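Local coordinates for acetoin utilization protein (Exiguobacterium sibiricum, PDB 2Q04) that is probably an acetyltransferase of the GNAT family linked to acetoin utilization, its exact substrate not established, at residues Q48-A51 / L52-A56; V196-F199 / D200-L204. One frame throughout, in Å; residues are numbered along the deposited sequence.

Contact 1 (Q48-A51 / L52-A56); sequences QHEA and LVEIA
L52 sets its side chain beside the backbone carbonyl of Q48, one helical turn earlier, and A51 in turn offers its carbonyl to I55. Two bonds of the i to i+4 ladder mark these steps: L52 N to Q48 O at 3.0 Å, and I55 N to A51 O at 3.1 Å. With CG anti to the carbonyl carbon (chi1 -61°), L52 brings that branch point close beside the accepting oxygen, CG lying 3.2 Å from Q48 O. I55 repeats the pattern, its CG1 beside A51 O. Both residues belong to helix 45-56 of the GNAT-type fold, which packs on the mixed sheet: L52 meets Y75 and T77 of strand 71-79 and I63 of strand 62-68, while I55 reaches T77 and L79. Away from the sheet, E50 and E54 run side by side, pointing the same way. Their OE2 atoms are 4.3 Å apart, a like-charge pair that probably costs little because both residues are exposed. Between these two faces, V53 brings CG2 over one face of the H49 ring, offset toward the rim and 4.3 Å from CE1; that ring is anchored by NE2, hydrogen-bonded to L30 O of helix 27-30.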
loop_
_atom_site.group_PDB
_atom_site.type_symbol
_atom_site.label_atom_id
_atom_site.label_comp_id
_atom_site.label_asym_id
_atom_site.label_seq_id
_atom_site.Cartn_x
_atom_site.Cartn_y
_atom_site.Cartn_z
ATOM N N GLN A 48 9.749 11.588 4.759
ATOM C CA GLN A 48 8.921 10.605 4.038
ATOM C C GLN A 48 9.393 10.437 2.588
ATOM O O GLN A 48 9.265 9.360 2.014
ATOM C CB GLN A 48 7.433 11.023 4.062
ATOM C CG GLN A 48 6.441 9.924 3.537
ATOM C CD GLN A 48 6.381 8.678 4.448
ATOM O OE1 GLN A 48 6.924 8.672 5.552
ATOM N NE2 GLN A 48 5.711 7.630 3.974
ATOM N N HIS A 49 9.916 11.518 2.000
ATOM C CA HIS A 49 10.464 11.478 0.632
ATOM C C HIS A 49 11.683 10.557 0.598
ATOM O O HIS A 49 11.789 9.674 -0.256
ATOM C CB HIS A 49 10.856 12.904 0.176
ATOM C CG HIS A 49 11.319 12.985 -1.250
ATOM N ND1 HIS A 49 12.551 13.497 -1.605
ATOM C CD2 HIS A 49 10.707 12.640 -2.409
ATOM C CE1 HIS A 49 12.677 13.462 -2.921
ATOM N NE2 HIS A 49 11.574 12.944 -3.432
ATOM N N GLU A 50 12.580 10.756 1.557
ATOM C CA GLU A 50 13.759 9.910 1.718
ATOM C C GLU A 50 13.361 8.433 1.924
ATOM O O GLU A 50 14.077 7.530 1.510
ATOM C CB GLU A 50 14.588 10.412 2.905
ATOM C CG GLU A 50 15.734 9.523 3.316
ATOM C CD GLU A 50 16.555 10.134 4.456
ATOM O OE1 GLU A 50 17.315 11.099 4.190
ATOM O OE2 GLU A 50 16.429 9.655 5.616
ATOM N N ALA A 51 12.213 8.210 2.558
ATOM C CA ALA A 51 11.701 6.858 2.775
ATOM C C ALA A 51 11.209 6.218 1.469
ATOM O O ALA A 51 11.355 5.019 1.270
ATOM C CB ALA A 51 10.574 6.877 3.806
ATOM N N LEU A 52 10.583 7.016 0.609
ATOM C CA LEU A 52 10.080 6.510 -0.680
ATOM C C LEU A 52 11.238 6.169 -1.597
ATOM O O LEU A 52 11.223 5.138 -2.277
ATOM C CB LEU A 52 9.174 7.554 -1.357
ATOM C CG LEU A 52 7.911 7.977 -0.585
ATOM C CD1 LEU A 52 7.165 9.075 -1.349
ATOM C CD2 LEU A 52 6.991 6.781 -0.307
ATOM N N VAL A 53 12.241 7.041 -1.618
ATOM C CA VAL A 53 13.428 6.825 -2.420
ATOM C C VAL A 53 14.118 5.523 -2.006
ATOM O O VAL A 53 14.496 4.715 -2.856
ATOM C CB VAL A 53 14.429 8.006 -2.273
ATOM C CG1 VAL A 53 15.762 7.658 -2.900
ATOM C CG2 VAL A 53 13.854 9.282 -2.906
ATOM N N GLU A 54 14.253 5.320 -0.696
ATOM C CA GLU A 54 14.900 4.125 -0.161
ATOM C C GLU A 54 14.156 2.871 -0.531
ATOM O O GLU A 54 14.760 1.874 -0.873
ATOM C CB GLU A 54 15.016 4.219 1.346
ATOM C CG GLU A 54 16.168 5.081 1.815
ATOM C CD GLU A 54 16.207 5.232 3.310
ATOM O OE1 GLU A 54 15.246 4.788 3.982
ATOM O OE2 GLU A 54 17.200 5.799 3.820
ATOM N N ILE A 55 12.841 2.910 -0.423
ATOM C CA ILE A 55 12.023 1.775 -0.800
ATOM C C ILE A 55 12.228 1.434 -2.281
ATOM O O ILE A 55 12.427 0.273 -2.632
ATOM C CB ILE A 55 10.525 2.048 -0.536
ATOM C CG1 ILE A 55 10.240 2.041 0.976
ATOM C CG2 ILE A 55 9.659 1.004 -1.238
ATOM C CD1 ILE A 55 8.831 2.543 1.352
ATOM N N ALA A 56 12.212 2.463 -3.138
ATOM C CA ALA A 56 12.401 2.277 -4.581
ATOM C C ALA A 56 13.728 1.599 -4.888
ATOM O O ALA A 56 13.850 0.891 -5.884
ATOM C CB ALA A 56 12.326 3.595 -5.283
#

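Contact 2 (V196-F199 / D200-L204)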
loop_
_atom_site.group_PDB
_atom_site.type_symbol
_atom_site.label_atom_id
_atom_site.label_comp_id
_atom_site.label_asym_id
_atom_site.label_seq_id
_atom_site.Cartn_x
_atom_site.Cartn_y
_atom_site.Cartn_z
ATOM N N VAL A 196 -0.430 -19.206 0.508
ATOM C CA VAL A 196 -1.669 -18.819 1.148
ATOM C C VAL A 196 -1.773 -19.438 2.532
ATOM O O VAL A 196 -2.251 -18.805 3.472
ATOM C CB VAL A 196 -2.888 -19.244 0.314
ATOM C CG1 VAL A 196 -4.184 -19.046 1.113
ATOM C CG2 VAL A 196 -2.935 -18.457 -0.989
ATOM N N ALA A 197 -1.332 -20.686 2.649
ATOM C CA ALA A 197 -1.358 -21.385 3.928
ATOM C C ALA A 197 -0.450 -20.695 4.926
ATOM O O ALA A 197 -0.763 -20.620 6.106
ATOM C CB ALA A 197 -0.940 -22.833 3.749
ATOM N N HIS A 198 0.696 -20.211 4.447
ATOM C CA HIS A 198 1.631 -19.496 5.287
ATOM C C HIS A 198 1.007 -18.208 5.772
ATOM O O HIS A 198 1.128 -17.852 6.934
ATOM C CB HIS A 198 2.904 -19.200 4.523
ATOM C CG HIS A 198 3.956 -18.526 5.343
ATOM N ND1 HIS A 198 4.366 -19.006 6.562
ATOM C CD2 HIS A 198 4.742 -17.458 5.078
ATOM C CE1 HIS A 198 5.331 -18.235 7.036
ATOM N NE2 HIS A 198 5.579 -17.292 6.152
ATOM N N PHE A 199 0.334 -17.508 4.868
ATOM C CA PHE A 199 -0.355 -16.278 5.214
ATOM C C PHE A 199 -1.406 -16.530 6.282
ATOM O O PHE A 199 -1.534 -15.754 7.218
ATOM C CB PHE A 199 -1.005 -15.653 3.971
ATOM C CG PHE A 199 -1.949 -14.508 4.282
ATOM C CD1 PHE A 199 -1.481 -13.340 4.877
ATOM C CD2 PHE A 199 -3.293 -14.585 3.940
ATOM C CE1 PHE A 199 -2.348 -12.279 5.151
ATOM C CE2 PHE A 199 -4.161 -13.517 4.211
ATOM C CZ PHE A 199 -3.677 -12.371 4.816
ATOM N N ASP A 200 -2.167 -17.612 6.131
ATOM C CA ASP A 200 -3.189 -17.982 7.134
ATOM C C ASP A 200 -2.545 -18.234 8.492
ATOM O O ASP A 200 -3.121 -17.925 9.519
ATOM C CB ASP A 200 -3.955 -19.257 6.713
ATOM C CG ASP A 200 -4.915 -19.018 5.561
ATOM O OD1 ASP A 200 -5.351 -17.859 5.356
ATOM O OD2 ASP A 200 -5.260 -20.010 4.872
ATOM N N ALA A 201 -1.360 -18.841 8.474
ATOM C CA ALA A 201 -0.618 -19.136 9.695
ATOM C C ALA A 201 -0.096 -17.849 10.363
ATOM O O ALA A 201 0.058 -17.796 11.582
ATOM C CB ALA A 201 0.534 -20.080 9.394
ATOM N N LEU A 202 0.193 -16.830 9.552
ATOM C CA LEU A 202 0.675 -15.540 10.074
ATOM C C LEU A 202 -0.451 -14.728 10.707
ATOM O O LEU A 202 -0.277 -14.142 11.767
ATOM C CB LEU A 202 1.326 -14.717 8.961
ATOM C CG LEU A 202 2.644 -15.246 8.414
ATOM C CD1 LEU A 202 3.103 -14.388 7.253
ATOM C CD2 LEU A 202 3.708 -15.297 9.502
ATOM N N ARG A 203 -1.597 -14.676 10.038
ATOM C CA ARG A 203 -2.724 -13.868 10.527
ATOM C C ARG A 203 -3.466 -14.549 11.685
ATOM O O ARG A 203 -4.030 -13.885 12.524
ATOM C CB ARG A 203 -3.696 -13.535 9.391
ATOM C CG ARG A 203 -4.547 -14.681 8.950
ATOM C CD ARG A 203 -5.320 -14.335 7.715
ATOM N NE ARG A 203 -6.084 -15.477 7.217
ATOM C CZ ARG A 203 -7.285 -15.835 7.668
ATOM N NH1 ARG A 203 -7.888 -15.128 8.611
ATOM N NH2 ARG A 203 -7.895 -16.891 7.153
ATOM N N LEU A 204 -3.472 -15.882 11.695
ATOM C CA LEU A 204 -4.043 -16.653 12.816
ATOM C C LEU A 204 -2.898 -17.318 13.547
ATOM O O LEU A 204 -2.732 -18.545 13.513
ATOM C CB LEU A 204 -5.043 -17.685 12.311
ATOM C CG LEU A 204 -6.305 -17.093 11.677
ATOM C CD1 LEU A 204 -7.092 -18.161 10.949
ATOM C CD2 LEU A 204 -7.179 -16.393 12.737
#
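The last turns of helix 193-203 illustrate how side chains three and four residues apart can brace a helix close to its C-terminal end. F199 and R203 meet here by a CH-pi contact: CD of R203 lies over one face of the phenylalanine ring, 4.1 Å from its centroid. With CG wedged between its backbone N and carbonyl carbon (chi1 74°), and the chain extended from there to NE, the arginine passes over the ring and carries its guanidinium to D200. Both NE and NH2 then grip a single carboxylate oxygen, NE standing 3.1 Å from OD1 of D200 and NH2 3.3 Å from the same atom. OD1 lies in the guanidinium plane, yet the two nitrogens come from one face of the carboxylate, NE on the anti side and NH2 from well above the plane. D200 also points the same way as V196, its OD2 4.0 Å from CG1 of V196. Were D200 an alanine, NE and NH2 of R203 would probably lose this acceptor and the guanidinium would be freer to turn, even if NH1 kept its bond to P169 O. On another side of the helix L202 places CD1 over a face of the H198 imidazole, 4.3 Å from the ring centroid, while NE2 of H198 bonds to E89 O. The backbone bond R203 N to F199 O, 3.0 Å, belongs to the same turn. One arginine thus uses its aliphatic part against an aromatic face and its charged end against a carboxylate, so the salt bridge is likely to help fix the CH-pi contact.

In the fold
Contacts 1 and 2 are each a single stretch of helix read along its own turns, and each is partly buried. They share no element: helix 45-56 lies against strands 62-68 and 71-79, whereas helix 193-203 packs on strands 130-135 and 182-187 of the same mixed sheet. Their centres are 29 Å apart, and they do not touch. Both turn hydrophobic residues inward, L52 and I55 in one, F199 and L202 in the other. The polar chemistry separates them: the exposed glutamates of contact 1 set like charges side by side, while contact 2, near a helix end, pairs opposite charges beside an aromatic ring.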